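Local coordinates for heme-binding protein A / AI-2 binding protein A (Helicobacter pylori SS1, PDB 6OFQ) that binds peptides in the periplasm and probably delivers them to an ABC transporter for uptake, at residues A[390-395]-A[402-407]; A[303-308]-A[420-425]. One frame throughout, in Å; residues are numbered along the deposited sequence.

Contact 1 of 2, residues A[390-395]-A[402-407]; sequences FIQASL and VKIEVY
The amide of Gln392 reaches across from the helix and rests its NH2 end on the backbone of Val402. NE2 donates to Val402 O at 2.8 Å. The bond is almost straight at the hydrogen, 176°. It meets the oxygen nearly along the C=O axis, and that oxygen lies in the plane of the Gln392 amide. The side chain can span the gap because CG is anti to the backbone N (chi1 179°) and the chain stays extended beyond it. The final turn of the amide then aims NE2 at the carbonyl.

The stem of Gln392 passes Val402 at a slant, with CG 4.2 Å from Val402 CB. Ile404 lies across the glutamine at about a right angle. Its CD1 is 3.8 Å from Gln392 NE2 and nearly as close to CD and OE1, so the methyl sits against the amide group. Deeper in, Leu395 meets the CG2 branch of Val402. Its CD1 lies 4.0 Å from Val402 CG2, and its CB also packs against that methyl.

Water 1 adds a second polar link beside the glutamine. It donates to Gln392 O at 2.8 Å and accepts from Val402 N. Both backbone polar groups of Val402 are thus tied to Gln392, one directly and one through water. Val402 and Ile404 also touch Ile377.

The axes of segments 390-395 and 402-407 run nearly antiparallel, at 172°, and come within 8.5 Å of each other. Strand 400-407 pairs in parallel with strand 373-380. This is the returning half of a beta-alpha-beta unit, in which helix 386-396 packs along the sheet in a domain of this type II periplasmic binding protein.

Contact 2 of 2, residues A[303-308]-A[420-425]; sequences KYFNNP and EHEMAF
Glu422 OE1 is gripped by two groups, water 2 and the hydroxyl of Thr375. The water donates to OE1 at 2.8 Å. It also donates to Lys303 O at 2.8 Å, and so joins the loop to the residue just before strand 423-429. Two bonds on one carboxylate oxygen should help fix its rotation.

The same oxygen lies at the edge of the Phe305 ring, in its plane, 3.7 Å from CE2. Ring and carboxylate planes stand 69° apart. An oxygen at this place faces the electropositive rim of the ring, which is probably favourable. Glu422 CB touches CE2 as well, and the backbone O of Glu422 sits above one face, off its centre.

Met423 approaches the far end of the ring obliquely. Its CG is 3.6 Å from Phe305 CZ. SD is 4.8 Å from the ring centroid and 61° off the normal. Phe305 CG is anti to its carbonyl carbon (chi1 -56°), a turn that carries the ring across to Glu422 and Met423. Leu298 also touches both Phe305 and Met423.

Phe305 lies within a type I beta turn from Tyr304 to Asn307, and Asn307 then N-caps helix 308-317. The arrangement is a Met-aromatic contact, by which this strand-to-helix loop packs on the start of strand 423-429 in a mixed beta-sheet.

How the contacts relate
Contact 1 and contact 2 meet at Met423. Its CE lies 4.0 Å from both Leu395 CD1 and Val402 CG2, while Ile391 packs on Phe425 nearby. Their centres are about 13 Å apart, and both reach the same mixed sheet. Strand 373-380 lies between the strands of the two contacts and pairs in parallel with each. Contact 1 joins a helix to a strand close in sequence and is only partly buried, with a direct hydrogen bond from a side-chain amide. Contact 2 joins segments over a hundred residues apart and is buried. It relies on an aromatic ring, a sulfur and a water-bridged carboxylate.

Contact 1 of 2, residues A[390-395]-A[402-407]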
# COMPACT_ATOMS: atom_id res chain seq x y z
N PHE A 390 -18.63 14.98 7.84
CA PHE A 390 -17.88 15.66 8.91
C PHE A 390 -17.04 16.78 8.34
O PHE A 390 -17.04 17.88 8.90
CB PHE A 390 -17.06 14.63 9.71
CG PHE A 390 -16.39 15.16 10.96
CD1 PHE A 390 -15.30 16.02 10.87
CD2 PHE A 390 -16.90 14.88 12.22
CE1 PHE A 390 -14.71 16.53 12.01
CE2 PHE A 390 -16.28 15.35 13.37
CZ PHE A 390 -15.19 16.19 13.27
N ILE A 391 -16.27 16.50 7.29
CA ILE A 391 -15.38 17.51 6.73
C ILE A 391 -16.26 18.65 6.17
O ILE A 391 -15.95 19.85 6.31
CB ILE A 391 -14.41 16.97 5.67
CG1 ILE A 391 -13.49 15.87 6.26
CG2 ILE A 391 -13.60 18.06 5.03
CD1 ILE A 391 -12.63 16.25 7.43
N GLN A 392 -17.33 18.31 5.46
CA GLN A 392 -18.24 19.30 4.91
C GLN A 392 -18.78 20.18 6.04
O GLN A 392 -18.84 21.40 5.88
CB GLN A 392 -19.40 18.56 4.22
CG GLN A 392 -20.46 19.47 3.60
CD GLN A 392 -21.58 18.60 3.06
OE1 GLN A 392 -22.31 17.90 3.79
NE2 GLN A 392 -21.70 18.65 1.76
N ALA A 393 -19.12 19.59 7.17
CA ALA A 393 -19.75 20.37 8.25
C ALA A 393 -18.71 21.25 8.92
O ALA A 393 -18.98 22.40 9.24
CB ALA A 393 -20.30 19.49 9.34
N SER A 394 -17.51 20.70 9.08
CA SER A 394 -16.45 21.48 9.74
C SER A 394 -16.09 22.68 8.87
O SER A 394 -15.94 23.80 9.39
CB SER A 394 -15.19 20.62 9.83
OG SER A 394 -15.34 19.49 10.66
N LEU A 395 -15.89 22.49 7.57
CA LEU A 395 -15.52 23.58 6.69
C LEU A 395 -16.62 24.59 6.41
O LEU A 395 -16.32 25.77 6.22
CB LEU A 395 -14.77 23.10 5.47
CG LEU A 395 -13.53 22.23 5.73
CD1 LEU A 395 -12.97 21.96 4.32
CD2 LEU A 395 -12.55 22.90 6.65
N VAL A 402 -18.54 22.73 0.72
CA VAL A 402 -18.00 21.50 0.16
C VAL A 402 -19.05 20.58 -0.47
O VAL A 402 -19.98 20.16 0.20
CB VAL A 402 -17.26 20.67 1.22
CG1 VAL A 402 -16.69 19.39 0.62
CG2 VAL A 402 -16.20 21.48 1.96
N LYS A 403 -18.89 20.32 -1.76
CA LYS A 403 -19.72 19.34 -2.42
C LYS A 403 -19.04 17.98 -2.29
O LYS A 403 -17.81 17.90 -2.52
CB LYS A 403 -19.91 19.70 -3.88
CG LYS A 403 -20.66 18.69 -4.76
CD LYS A 403 -20.36 18.97 -6.24
CE LYS A 403 -21.42 18.48 -7.22
NZ LYS A 403 -21.05 17.22 -7.92
N ILE A 404 -19.80 16.92 -2.01
CA ILE A 404 -19.29 15.56 -1.85
C ILE A 404 -19.52 14.76 -3.10
O ILE A 404 -20.66 14.65 -3.58
CB ILE A 404 -19.90 14.84 -0.65
CG1 ILE A 404 -19.60 15.59 0.64
CG2 ILE A 404 -19.44 13.39 -0.56
CD1 ILE A 404 -20.37 15.08 1.83
N GLU A 405 -18.46 14.25 -3.72
CA GLU A 405 -18.57 13.32 -4.86
C GLU A 405 -18.04 11.94 -4.44
O GLU A 405 -16.98 11.82 -3.80
CB GLU A 405 -17.78 13.82 -6.06
CG GLU A 405 -18.42 15.07 -6.67
CD GLU A 405 -17.71 15.62 -7.86
OE1 GLU A 405 -16.76 14.98 -8.36
OE2 GLU A 405 -18.25 16.63 -8.39
N VAL A 406 -18.79 10.89 -4.76
CA VAL A 406 -18.49 9.54 -4.28
C VAL A 406 -18.13 8.71 -5.50
O VAL A 406 -18.87 8.68 -6.48
CB VAL A 406 -19.72 8.93 -3.56
CG1 VAL A 406 -19.35 7.59 -2.95
CG2 VAL A 406 -20.24 9.86 -2.49
N TYR A 407 -17.04 7.92 -5.40
CA TYR A 407 -16.60 7.07 -6.49
C TYR A 407 -16.30 5.67 -5.95
O TYR A 407 -15.83 5.53 -4.82
CB TYR A 407 -15.29 7.60 -7.10
CG TYR A 407 -15.48 8.95 -7.75
CD1 TYR A 407 -16.10 9.04 -8.98
CD2 TYR A 407 -15.25 10.13 -7.05
CE1 TYR A 407 -16.36 10.25 -9.56
CE2 TYR A 407 -15.51 11.36 -7.62
CZ TYR A 407 -16.03 11.41 -8.88
OH TYR A 407 -16.37 12.64 -9.45
O HOH W 1 -19.24 22.83 3.52

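Contact 2 of 2, residues A[303-308]-A[420-425]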
# COMPACT_ATOMS: atom_id res chain seq x y z
N LYS A 303 -6.48 26.31 -7.49
CA LYS A 303 -6.99 27.50 -6.84
C LYS A 303 -7.37 27.24 -5.39
O LYS A 303 -7.85 26.17 -5.09
CB LYS A 303 -8.18 28.11 -7.62
CG LYS A 303 -8.75 29.39 -7.01
CD LYS A 303 -9.85 29.92 -7.96
CE LYS A 303 -10.23 31.34 -7.55
NZ LYS A 303 -11.47 31.76 -8.26
N TYR A 304 -7.09 28.17 -4.50
CA TYR A 304 -7.38 28.12 -3.08
C TYR A 304 -6.31 27.31 -2.34
O TYR A 304 -5.62 27.78 -1.42
CB TYR A 304 -8.78 27.64 -2.69
CG TYR A 304 -9.87 28.32 -3.50
CD1 TYR A 304 -10.07 29.68 -3.36
CD2 TYR A 304 -10.68 27.60 -4.36
CE1 TYR A 304 -11.12 30.29 -4.05
CE2 TYR A 304 -11.71 28.20 -5.08
CZ TYR A 304 -11.88 29.56 -4.91
OH TYR A 304 -12.92 30.17 -5.64
N PHE A 305 -6.16 26.07 -2.78
CA PHE A 305 -5.25 25.14 -2.08
C PHE A 305 -3.76 25.38 -2.38
O PHE A 305 -2.91 24.84 -1.68
CB PHE A 305 -5.64 23.71 -2.45
CG PHE A 305 -7.07 23.40 -2.13
CD1 PHE A 305 -7.46 23.24 -0.81
CD2 PHE A 305 -8.02 23.36 -3.13
CE1 PHE A 305 -8.80 23.09 -0.50
CE2 PHE A 305 -9.35 23.20 -2.82
CZ PHE A 305 -9.76 23.07 -1.51
N ASN A 306 -3.47 26.18 -3.39
CA ASN A 306 -2.14 26.73 -3.64
C ASN A 306 -1.76 27.87 -2.75
O ASN A 306 -0.63 28.33 -2.82
CB ASN A 306 -1.98 27.13 -5.10
CG ASN A 306 -2.82 28.32 -5.49
OD1 ASN A 306 -3.54 28.92 -4.70
ND2 ASN A 306 -2.86 28.54 -6.80
N ASN A 307 -2.58 28.24 -1.77
CA ASN A 307 -2.30 29.29 -0.80
C ASN A 307 -2.11 28.64 0.56
O ASN A 307 -3.09 28.14 1.15
CB ASN A 307 -3.45 30.28 -0.79
CG ASN A 307 -3.16 31.50 0.07
OD1 ASN A 307 -2.48 31.43 1.05
ND2 ASN A 307 -3.62 32.65 -0.39
N PRO A 308 -0.91 28.66 1.15
CA PRO A 308 -0.65 28.07 2.44
C PRO A 308 -1.64 28.55 3.50
O PRO A 308 -1.95 27.83 4.42
CB PRO A 308 0.80 28.49 2.80
CG PRO A 308 1.35 28.86 1.50
CD PRO A 308 0.29 29.29 0.55
N GLU A 420 -7.70 14.90 -10.51
CA GLU A 420 -9.02 15.46 -10.74
C GLU A 420 -9.60 16.15 -9.52
O GLU A 420 -10.46 17.04 -9.61
CB GLU A 420 -9.98 14.40 -11.28
CG GLU A 420 -9.58 13.96 -12.66
CD GLU A 420 -10.52 12.96 -13.29
OE1 GLU A 420 -11.63 12.75 -12.77
OE2 GLU A 420 -10.13 12.35 -14.29
N HIS A 421 -9.18 15.69 -8.33
CA HIS A 421 -9.77 16.20 -7.10
C HIS A 421 -9.21 17.57 -6.75
O HIS A 421 -8.11 17.96 -7.16
CB HIS A 421 -9.40 15.26 -5.95
CG HIS A 421 -7.94 15.01 -5.78
ND1 HIS A 421 -7.23 14.31 -6.73
CD2 HIS A 421 -7.04 15.46 -4.87
CE1 HIS A 421 -5.96 14.30 -6.39
NE2 HIS A 421 -5.82 14.96 -5.27
N GLU A 422 -9.94 18.21 -5.83
CA GLU A 422 -9.49 19.40 -5.09
C GLU A 422 -9.06 18.91 -3.72
O GLU A 422 -7.94 19.15 -3.28
CB GLU A 422 -10.58 20.48 -5.04
CG GLU A 422 -10.93 21.11 -6.38
CD GLU A 422 -12.03 22.12 -6.16
OE1 GLU A 422 -11.87 23.19 -5.54
OE2 GLU A 422 -13.11 21.79 -6.62
N MET A 423 -10.00 18.36 -2.97
CA MET A 423 -9.73 17.61 -1.73
C MET A 423 -10.13 16.14 -1.92
O MET A 423 -11.09 15.82 -2.65
CB MET A 423 -10.54 18.22 -0.59
CG MET A 423 -10.37 19.72 -0.46
SD MET A 423 -11.07 20.42 1.04
CE MET A 423 -12.70 19.78 0.95
N ALA A 424 -9.45 15.23 -1.24
CA ALA A 424 -9.83 13.82 -1.34
C ALA A 424 -9.26 13.10 -0.10
O ALA A 424 -8.19 13.47 0.37
CB ALA A 424 -9.21 13.23 -2.59
N PHE A 425 -9.97 12.11 0.39
CA PHE A 425 -9.37 11.23 1.39
C PHE A 425 -8.22 10.42 0.79
O PHE A 425 -8.31 9.99 -0.37
CB PHE A 425 -10.43 10.32 1.99
CG PHE A 425 -11.43 11.00 2.86
CD1 PHE A 425 -11.14 11.43 4.12
CD2 PHE A 425 -12.66 11.33 2.38
CE1 PHE A 425 -12.08 12.02 4.95
CE2 PHE A 425 -13.61 11.94 3.16
CZ PHE A 425 -13.30 12.32 4.42
O HOH W 2 -9.55 24.40 -6.49